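Local coordinates for protein alpha-ketoglutarate-dependent 2,4-dichlorophenoxyacetate dioxygenase (Bradyrhizobium diazoefficiens, PDB 5BKE) that probably catalyses the 2-oxoglutarate-dependent oxidation of aryloxyalkanoate herbicides at a mononuclear metal centre, and binds manganese(II) together with the cosubstrate analogue N-oxalylglycine, at residues Q54-A59 / G63-A68; H115-F120 / M277-V282; R148-A153 / N235-Q240. One frame throughout, in Å; residues are numbered along the deposited sequence.

Contact 1: residues Q54-A59 / G63-A68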
loop_
_atom_site.group_PDB
_atom_site.type_symbol
_atom_site.label_atom_id
_atom_site.label_comp_id
_atom_site.label_asym_id
_atom_site.label_seq_id
_atom_site.Cartn_x
_atom_site.Cartn_y
_atom_site.Cartn_z
ATOM N N GLN C 54 -0.892 -52.834 15.440
ATOM C CA GLN C 54 0.138 -51.834 15.126
ATOM C C GLN C 54 -0.512 -50.497 14.728
ATOM O O GLN C 54 -0.041 -49.432 15.136
ATOM C CB GLN C 54 1.102 -52.338 14.045
ATOM C CG GLN C 54 2.128 -53.357 14.531
ATOM C CD GLN C 54 2.737 -54.188 13.397
ATOM O OE1 GLN C 54 2.268 -54.156 12.256
ATOM N NE2 GLN C 54 3.778 -54.944 13.715
ATOM N N GLN C 55 -1.606 -50.582 13.971
ATOM C CA GLN C 55 -2.385 -49.423 13.537
ATOM C C GLN C 55 -2.979 -48.650 14.711
ATOM O O GLN C 55 -2.909 -47.414 14.739
ATOM C CB GLN C 55 -3.493 -49.862 12.570
ATOM C CG GLN C 55 -4.310 -48.735 11.945
ATOM C CD GLN C 55 -5.353 -49.241 10.967
ATOM O OE1 GLN C 55 -5.223 -50.337 10.417
ATOM N NE2 GLN C 55 -6.393 -48.440 10.734
ATOM N N MET C 56 -3.561 -49.378 15.669
ATOM C CA MET C 56 -4.190 -48.761 16.830
ATOM C C MET C 56 -3.140 -48.147 17.756
ATOM O O MET C 56 -3.340 -47.039 18.274
ATOM C CB MET C 56 -5.104 -49.760 17.559
ATOM C CG MET C 56 -5.754 -49.239 18.838
ATOM S SD MET C 56 -6.815 -47.795 18.594
ATOM C CE MET C 56 -8.260 -48.529 17.822
ATOM N N ALA C 57 -2.023 -48.851 17.945
ATOM C CA ALA C 57 -0.894 -48.322 18.717
ATOM C C ALA C 57 -0.391 -46.972 18.165
ATOM O O ALA C 57 -0.055 -46.063 18.940
ATOM C CB ALA C 57 0.244 -49.338 18.802
ATOM N N PHE C 58 -0.358 -46.854 16.832
ATOM C CA PHE C 58 -0.004 -45.608 16.166
ATOM C C PHE C 58 -1.023 -44.530 16.536
ATOM O O PHE C 58 -0.640 -43.454 16.978
ATOM C CB PHE C 58 0.102 -45.798 14.633
ATOM C CG PHE C 58 0.319 -44.498 13.852
ATOM C CD1 PHE C 58 1.354 -43.610 14.175
ATOM C CD2 PHE C 58 -0.499 -44.183 12.773
ATOM C CE1 PHE C 58 1.535 -42.425 13.451
ATOM C CE2 PHE C 58 -0.317 -43.004 12.041
ATOM C CZ PHE C 58 0.703 -42.128 12.383
ATOM N N ALA C 59 -2.308 -44.843 16.382
ATOM C CA ALA C 59 -3.399 -43.916 16.703
ATOM C C ALA C 59 -3.385 -43.441 18.154
ATOM O O ALA C 59 -3.717 -42.292 18.424
ATOM C CB ALA C 59 -4.744 -44.536 16.364
ATOM N N GLY C 63 -4.229 -39.737 21.469
ATOM C CA GLY C 63 -5.325 -39.678 22.432
ATOM C C GLY C 63 -5.735 -41.049 22.898
ATOM O O GLY C 63 -4.882 -41.890 23.198
ATOM N N GLN C 64 -7.050 -41.259 22.946
ATOM C CA GLN C 64 -7.654 -42.517 23.378
ATOM C C GLN C 64 -8.599 -43.035 22.298
ATOM O O GLN C 64 -9.044 -42.263 21.448
ATOM C CB GLN C 64 -8.396 -42.321 24.707
ATOM C CG GLN C 64 -7.488 -41.921 25.864
ATOM C CD GLN C 64 -8.189 -41.916 27.212
ATOM O OE1 GLN C 64 -8.530 -40.855 27.727
ATOM N NE2 GLN C 64 -8.399 -43.105 27.796
ATOM N N ARG C 65 -8.890 -44.337 22.325
ATOM C CA ARG C 65 -9.911 -44.953 21.466
ATOM C C ARG C 65 -11.267 -44.287 21.660
ATOM O O ARG C 65 -11.688 -44.041 22.800
ATOM C CB ARG C 65 -10.115 -46.436 21.824
ATOM C CG ARG C 65 -9.094 -47.430 21.300
ATOM C CD ARG C 65 -9.312 -48.802 21.957
ATOM N NE ARG C 65 -8.097 -49.632 22.054
ATOM C CZ ARG C 65 -7.155 -49.501 22.990
ATOM N NH1 ARG C 65 -7.243 -48.557 23.927
ATOM N NH2 ARG C 65 -6.095 -50.305 22.976
ATOM N N GLU C 66 -11.950 -44.008 20.555
ATOM C CA GLU C 66 -13.365 -43.684 20.607
ATOM C C GLU C 66 -14.177 -44.960 20.853
ATOM O O GLU C 66 -13.997 -45.970 20.158
ATOM C CB GLU C 66 -13.843 -43.000 19.324
ATOM C CG GLU C 66 -15.190 -42.313 19.501
ATOM C CD GLU C 66 -15.716 -41.643 18.240
ATOM O OE1 GLU C 66 -16.052 -42.353 17.262
ATOM O OE2 GLU C 66 -15.827 -40.397 18.248
ATOM N N ASP C 67 -15.063 -44.895 21.847
ATOM C CA ASP C 67 -16.056 -45.942 22.099
ATOM C C ASP C 67 -16.988 -46.118 20.884
ATOM O O ASP C 67 -17.747 -45.214 20.525
ATOM C CB ASP C 67 -16.843 -45.627 23.377
ATOM C CG ASP C 67 -17.730 -46.788 23.846
ATOM O OD1 ASP C 67 -17.821 -47.850 23.177
ATOM O OD2 ASP C 67 -18.348 -46.627 24.917
ATOM N N ALA C 68 -16.893 -47.297 20.267
ATOM C CA ALA C 68 -17.619 -47.651 19.046
ATOM C C ALA C 68 -19.146 -47.775 19.198
ATOM O O ALA C 68 -19.871 -47.592 18.215
ATOM C CB ALA C 68 -17.041 -48.931 18.451
#
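The guanidinium of Arg65 is met at a slant by CG of Met56, with Met56 CG 4.0 Å from Arg65 NE; the buried ring of Phe58, on another side of the helix, meets Phe62 edge-to-face. Helix 52-59 lies on the main sheet of the cupin-type fold, and after three linking residues the chain passes the end of the helix and leads away as 63-68, returning one side chain to the helix flank. Met56 and Arg65 cross at about a right angle. With CG anti to the backbone N (chi1 177°), the methionine leaves the helix toward the loop, then bends twice, bringing both SD and CE against one methylene: SD lies 3.6 Å and CE 3.7 Å from Arg65 CG. The buried thioether thus meets the aliphatic stem of an exposed arginine, while Met56 and Ala59 also rest on Ala280 of strand 276-281. With an alanine in place of Met56, the CG methylene of Arg65 would probably lose both its sulfur and methyl neighbours, and a gap would open beside Ala280. Where the chain leaves the helix, Ala59 O is 4.0 Å from Gly63 N, and Gly63 has a positive phi (151°) at which a CB would jam against the preceding carbonyl O.

Contact 2: residues H115-F120 / M277-V282. With MN (manganese (II) ion), chain N; OGA (N-oxalylglycine), chain O.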
loop_
_atom_site.group_PDB
_atom_site.type_symbol
_atom_site.label_atom_id
_atom_site.label_comp_id
_atom_site.label_asym_id
_atom_site.label_seq_id
_atom_site.Cartn_x
_atom_site.Cartn_y
_atom_site.Cartn_z
ATOM N N HIS C 115 -19.176 -36.467 4.786
ATOM C CA HIS C 115 -19.400 -36.566 6.223
ATOM C C HIS C 115 -18.128 -36.313 7.014
ATOM O O HIS C 115 -17.017 -36.412 6.483
ATOM C CB HIS C 115 -20.020 -37.938 6.601
ATOM C CG HIS C 115 -19.080 -39.106 6.492
ATOM N ND1 HIS C 115 -18.843 -39.762 5.302
ATOM C CD2 HIS C 115 -18.348 -39.755 7.429
ATOM C CE1 HIS C 115 -17.994 -40.755 5.511
ATOM N NE2 HIS C 115 -17.672 -40.769 6.791
ATOM N N SER C 116 -18.320 -35.979 8.287
ATOM C CA SER C 116 -17.254 -35.916 9.287
ATOM C C SER C 116 -17.587 -37.016 10.301
ATOM O O SER C 116 -18.744 -37.126 10.727
ATOM C CB SER C 116 -17.241 -34.527 9.932
ATOM O OG SER C 116 -16.190 -34.397 10.859
ATOM N N ASP C 117 -16.607 -37.848 10.656
ATOM C CA ASP C 117 -16.892 -39.069 11.423
ATOM C C ASP C 117 -17.394 -38.736 12.817
ATOM O O ASP C 117 -16.869 -37.806 13.478
ATOM C CB ASP C 117 -15.661 -39.976 11.563
ATOM C CG ASP C 117 -15.256 -40.653 10.268
ATOM O OD1 ASP C 117 -16.112 -40.941 9.405
ATOM O OD2 ASP C 117 -14.043 -40.922 10.133
ATOM N N SER C 118 -18.402 -39.516 13.231
ATOM C CA SER C 118 -18.987 -39.436 14.573
ATOM C C SER C 118 -19.516 -38.043 14.937
ATOM O O SER C 118 -19.532 -37.662 16.118
ATOM C CB SER C 118 -17.993 -39.943 15.627
ATOM O OG SER C 118 -17.777 -41.336 15.497
ATOM N N SER C 119 -19.945 -37.278 13.929
ATOM C CA SER C 119 -20.528 -35.963 14.169
ATOM C C SER C 119 -21.896 -36.086 14.882
ATOM O O SER C 119 -22.405 -35.107 15.450
ATOM C CB SER C 119 -20.596 -35.138 12.870
ATOM O OG SER C 119 -21.565 -35.621 11.960
ATOM N N PHE C 120 -22.460 -37.302 14.845
ATOM C CA PHE C 120 -23.659 -37.714 15.608
ATOM C C PHE C 120 -23.403 -38.002 17.100
ATOM O O PHE C 120 -24.314 -38.435 17.803
ATOM C CB PHE C 120 -24.300 -38.953 14.952
ATOM C CG PHE C 120 -23.346 -40.097 14.762
ATOM C CD1 PHE C 120 -23.019 -40.950 15.831
ATOM C CD2 PHE C 120 -22.747 -40.321 13.514
ATOM C CE1 PHE C 120 -22.113 -41.997 15.653
ATOM C CE2 PHE C 120 -21.849 -41.377 13.329
ATOM C CZ PHE C 120 -21.528 -42.211 14.399
ATOM N N MET C 277 -11.062 -52.399 4.176
ATOM C CA MET C 277 -10.615 -51.114 4.708
ATOM C C MET C 277 -10.932 -51.083 6.203
ATOM O O MET C 277 -12.069 -51.371 6.612
ATOM C CB MET C 277 -11.308 -49.941 3.986
ATOM C CG MET C 277 -11.251 -49.967 2.461
ATOM S SD MET C 277 -9.584 -49.830 1.762
ATOM C CE MET C 277 -9.235 -48.095 2.063
ATOM N N ARG C 278 -9.923 -50.747 7.003
ATOM C CA ARG C 278 -10.008 -50.798 8.469
ATOM C C ARG C 278 -9.561 -49.469 9.089
ATOM O O ARG C 278 -8.526 -48.921 8.712
ATOM C CB ARG C 278 -9.165 -51.953 9.010
ATOM C CG ARG C 278 -9.392 -53.277 8.294
ATOM C CD ARG C 278 -8.638 -54.418 8.940
ATOM N NE ARG C 278 -8.804 -55.640 8.165
ATOM C CZ ARG C 278 -8.236 -56.815 8.440
ATOM N NH1 ARG C 278 -7.433 -56.972 9.492
ATOM N NH2 ARG C 278 -8.474 -57.848 7.640
ATOM N N ARG C 279 -10.350 -48.977 10.041
ATOM C CA ARG C 279 -10.183 -47.644 10.639
ATOM C C ARG C 279 -9.869 -47.705 12.142
ATOM O O ARG C 279 -10.499 -48.459 12.874
ATOM C CB ARG C 279 -11.453 -46.798 10.401
ATOM C CG ARG C 279 -11.310 -45.308 10.709
ATOM C CD ARG C 279 -12.608 -44.547 10.479
ATOM N NE ARG C 279 -13.420 -44.482 11.691
ATOM C CZ ARG C 279 -14.710 -44.136 11.751
ATOM N NH1 ARG C 279 -15.399 -43.816 10.661
ATOM N NH2 ARG C 279 -15.322 -44.113 12.930
ATOM N N ALA C 280 -8.887 -46.929 12.587
ATOM C CA ALA C 280 -8.746 -46.613 14.010
ATOM C C ALA C 280 -9.295 -45.206 14.240
ATOM O O ALA C 280 -9.080 -44.299 13.413
ATOM C CB ALA C 280 -7.299 -46.711 14.461
ATOM N N THR C 281 -10.011 -45.030 15.346
ATOM C CA THR C 281 -10.616 -43.733 15.679
ATOM C C THR C 281 -10.161 -43.233 17.048
ATOM O O THR C 281 -10.260 -43.951 18.049
ATOM C CB THR C 281 -12.152 -43.769 15.583
ATOM O OG1 THR C 281 -12.530 -44.477 14.399
ATOM C CG2 THR C 281 -12.714 -42.360 15.488
ATOM N N VAL C 282 -9.644 -42.009 17.061
ATOM C CA VAL C 282 -9.211 -41.353 18.288
ATOM C C VAL C 282 -10.355 -40.476 18.764
ATOM O O VAL C 282 -10.837 -39.618 18.008
ATOM C CB VAL C 282 -7.954 -40.490 18.071
ATOM C CG1 VAL C 282 -7.502 -39.836 19.377
ATOM C CG2 VAL C 282 -6.833 -41.324 17.472
HETATM MN MN MN N . -16.027 -41.768 7.504
HETATM C C1 OGA O . -14.362 -43.966 7.194
HETATM C C2 OGA O . -14.819 -43.729 5.842
HETATM C C4 OGA O . -14.532 -44.298 3.467
HETATM C C5 OGA O . -13.795 -45.388 2.737
HETATM O O1 OGA O . -14.695 -43.130 8.069
HETATM O O2 OGA O . -13.630 -44.956 7.414
HETATM O "O2'" OGA O . -15.795 -43.002 5.679
HETATM O O3 OGA O . -14.025 -46.567 3.093
HETATM N N1 OGA O . -14.122 -44.287 4.862
HETATM O O4 OGA O . -12.988 -45.070 1.834
#
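Asp117 and Arg279 reach toward each other from opposite directions, and their carboxylate and guanidinium planes stand 33° apart. The setting is the facial triad of two histidines and one carboxylate found in the cupin-fold 2-oxoglutarate dioxygenases, with His115 and Asp117 forming its HxD pair and His264 completing it. OD2 of Asp117 lies over one face of the guanidinium, 3.2 Å from Arg279 NH1, so this salt bridge works through charge alone, without an N-H aimed at the oxygen. An N-H of NH1 points instead at the inhibitor: O1 of N-oxalylglycine sits at the guanidinium edge, 2.8 Å from Arg279 NH1 (151° at the hydrogen). O1 also binds the manganese at 2.0 Å, so one oxygen is held by metal and arginine together, and the arginine probably helps to offset its negative charge. O2' closes the chelate at 2.2 Å from manganese, near the plane of the His115 ring and at its edge. His115 NE2 binds manganese at 2.0 Å. Asp117 divides its carboxylate, OD1 bonding manganese at 2.1 Å while OD2 accepts a hydrogen bond from Ser128. Thr142 and Arg275 also hydrogen-bond the inhibitor. A bend at chi3 (91°) turns the arginine head, whose NE and NH2 both hydrogen-bond Thr281 OG1 side-on, in the guanidinium plane: Thr281 OG1 lies 2.9 Å from Arg279 NE and 3.2 Å from Arg279 NH2.

Contact 3: residues R148-A153 / N235-Q240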
loop_
_atom_site.group_PDB
_atom_site.type_symbol
_atom_site.label_atom_id
_atom_site.label_comp_id
_atom_site.label_asym_id
_atom_site.label_seq_id
_atom_site.Cartn_x
_atom_site.Cartn_y
_atom_site.Cartn_z
ATOM N N ARG C 148 -11.734 -25.436 6.374
ATOM C CA ARG C 148 -11.171 -24.123 6.743
ATOM C C ARG C 148 -11.055 -23.234 5.501
ATOM O O ARG C 148 -11.527 -22.099 5.502
ATOM C CB ARG C 148 -9.800 -24.258 7.402
ATOM C CG ARG C 148 -9.679 -25.339 8.463
ATOM C CD ARG C 148 -8.215 -25.668 8.678
ATOM N NE ARG C 148 -7.576 -26.189 7.466
ATOM C CZ ARG C 148 -6.339 -26.683 7.412
ATOM N NH1 ARG C 148 -5.579 -26.751 8.512
ATOM N NH2 ARG C 148 -5.862 -27.110 6.240
ATOM N N ALA C 149 -10.442 -23.768 4.447
ATOM C CA ALA C 149 -10.421 -23.125 3.127
ATOM C C ALA C 149 -11.831 -22.779 2.650
ATOM O O ALA C 149 -12.076 -21.647 2.223
ATOM C CB ALA C 149 -9.718 -24.014 2.115
ATOM N N ALA C 150 -12.756 -23.737 2.763
ATOM C CA ALA C 150 -14.164 -23.522 2.420
ATOM C C ALA C 150 -14.762 -22.371 3.227
ATOM O O ALA C 150 -15.363 -21.474 2.639
ATOM C CB ALA C 150 -14.982 -24.793 2.607
ATOM N N TYR C 151 -14.574 -22.383 4.554
ATOM C CA TYR C 151 -15.031 -21.270 5.406
ATOM C C TYR C 151 -14.469 -19.898 4.957
ATOM O O TYR C 151 -15.224 -18.938 4.820
ATOM C CB TYR C 151 -14.735 -21.501 6.899
ATOM C CG TYR C 151 -15.219 -20.348 7.753
ATOM C CD1 TYR C 151 -16.535 -20.312 8.229
ATOM C CD2 TYR C 151 -14.371 -19.263 8.049
ATOM C CE1 TYR C 151 -16.991 -19.240 8.990
ATOM C CE2 TYR C 151 -14.820 -18.183 8.805
ATOM C CZ TYR C 151 -16.126 -18.179 9.272
ATOM O OH TYR C 151 -16.574 -17.124 10.024
ATOM N N ASP C 152 -13.160 -19.830 4.733
ATOM C CA ASP C 152 -12.484 -18.573 4.411
ATOM C C ASP C 152 -13.012 -17.887 3.154
ATOM O O ASP C 152 -13.045 -16.659 3.092
ATOM C CB ASP C 152 -10.978 -18.787 4.294
ATOM C CG ASP C 152 -10.327 -19.104 5.625
ATOM O OD1 ASP C 152 -10.879 -18.747 6.699
ATOM O OD2 ASP C 152 -9.241 -19.715 5.589
ATOM N N ALA C 153 -13.432 -18.704 2.186
ATOM C CA ALA C 153 -13.892 -18.273 0.871
ATOM C C ALA C 153 -15.310 -17.714 0.870
ATOM O O ALA C 153 -15.765 -17.194 -0.146
ATOM C CB ALA C 153 -13.782 -19.425 -0.122
ATOM N N ASN C 235 -22.635 -27.003 1.614
ATOM C CA ASN C 235 -22.045 -28.269 1.158
ATOM C C ASN C 235 -21.561 -28.211 -0.296
ATOM O O ASN C 235 -20.472 -28.692 -0.609
ATOM C CB ASN C 235 -23.011 -29.442 1.398
ATOM C CG ASN C 235 -22.866 -30.031 2.796
ATOM O OD1 ASN C 235 -21.967 -30.823 3.043
ATOM N ND2 ASN C 235 -23.746 -29.637 3.718
ATOM N N GLU C 236 -22.356 -27.602 -1.172
ATOM C CA GLU C 236 -21.960 -27.416 -2.565
ATOM C C GLU C 236 -20.719 -26.514 -2.668
ATOM O O GLU C 236 -19.800 -26.815 -3.427
ATOM C CB GLU C 236 -23.115 -26.844 -3.382
ATOM C CG GLU C 236 -22.905 -26.878 -4.899
ATOM C CD GLU C 236 -23.927 -26.037 -5.652
ATOM O OE1 GLU C 236 -25.082 -25.907 -5.176
ATOM O OE2 GLU C 236 -23.581 -25.503 -6.729
ATOM N N HIS C 237 -20.710 -25.432 -1.884
ATOM C CA HIS C 237 -19.587 -24.491 -1.819
ATOM C C HIS C 237 -18.298 -25.172 -1.354
ATOM O O HIS C 237 -17.233 -24.975 -1.944
ATOM C CB HIS C 237 -19.926 -23.310 -0.902
ATOM C CG HIS C 237 -18.737 -22.476 -0.540
ATOM N ND1 HIS C 237 -18.202 -21.535 -1.394
ATOM C CD2 HIS C 237 -17.953 -22.472 0.565
ATOM C CE1 HIS C 237 -17.147 -20.978 -0.825
ATOM N NE2 HIS C 237 -16.971 -21.531 0.363
ATOM N N ALA C 238 -18.418 -25.983 -0.307
ATOM C CA ALA C 238 -17.278 -26.587 0.379
ATOM C C ALA C 238 -16.683 -27.787 -0.331
ATOM O O ALA C 238 -15.571 -28.196 -0.005
ATOM C CB ALA C 238 -17.677 -26.973 1.796
ATOM N N THR C 239 -17.427 -28.358 -1.276
ATOM C CA THR C 239 -17.000 -29.579 -1.988
ATOM C C THR C 239 -16.658 -29.344 -3.470
ATOM O O THR C 239 -16.488 -30.303 -4.243
ATOM C CB THR C 239 -18.024 -30.727 -1.841
ATOM O OG1 THR C 239 -19.291 -30.328 -2.383
ATOM C CG2 THR C 239 -18.189 -31.100 -0.371
ATOM N N GLN C 240 -16.546 -28.068 -3.850
ATOM C CA GLN C 240 -15.981 -27.666 -5.143
ATOM C C GLN C 240 -14.563 -28.242 -5.289
ATOM O O GLN C 240 -13.847 -28.363 -4.286
ATOM C CB GLN C 240 -15.915 -26.138 -5.251
ATOM C CG GLN C 240 -17.263 -25.437 -5.310
ATOM C CD GLN C 240 -17.124 -23.930 -5.382
ATOM O OE1 GLN C 240 -17.119 -23.361 -6.469
ATOM N NE2 GLN C 240 -16.993 -23.278 -4.232
#
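Ala150 O receives the N-H of His237 NE2 at 2.8 Å, a hydrogen bond bent to 153° at the hydrogen. Ala150 O lies in the plane of the imidazole, while the donor sits 25° out of the carbonyl plane. The same oxygen takes a weak backbone bond from Ala153 N at 3.4 Å. CG of His237 stands anti to the backbone N (chi1 167°), which carries the ring across to Ala150 and Ala153. There the ring works by its edge, with His237 CE1 3.8 Å from Ala153 CB. Beside it the helices touch methyl to methyl, Ala150 CB against Ala238 CB at 3.6 Å, and the small side chains let the CA atoms of Ala150 and Ala238 come within 4.8 Å. Ala150 also packs on Leu210 of strand 208-210. Helix 224-238 ends here: Gln240 NE2 folds back onto a lone pair of His237 O at 2.9 Å, and the hydroxyl of Thr239 OG1 donates to Asn235 O at 2.7 Å. Glu236 faces outward to a salt bridge with Arg265 of a neighbouring subunit. The chemistry divides the work: alanine contact sets how closely the helices approach, while the bond to Ala150 O requires a hydrogen on NE2 and fixes the turn of the ring.

In the fold
The centre of contact 2 lies about 5 Å from that of the chain, the centres of contacts 1 and 3 about 15 and 17 Å, on opposite sides of it. Contacts 1 and 2 share a neighbourhood: Glu66 hydrogen-bonds Ser118, Gln55 hydrogen-bonds Arg278 O, and strand 276-281 serves both, carrying Arg279 of the ligand pocket and receiving helix 52-59. Contact 3, nested within the loop that contact 2 closes, touches neither. Chemistry follows place: metal bonds and a charge pair at the centre, thioether-to-methylene packing near the surface in contact 1, and methyl contact with one histidine-to-carbonyl bond between two helices in contact 3, close to subunit interfaces.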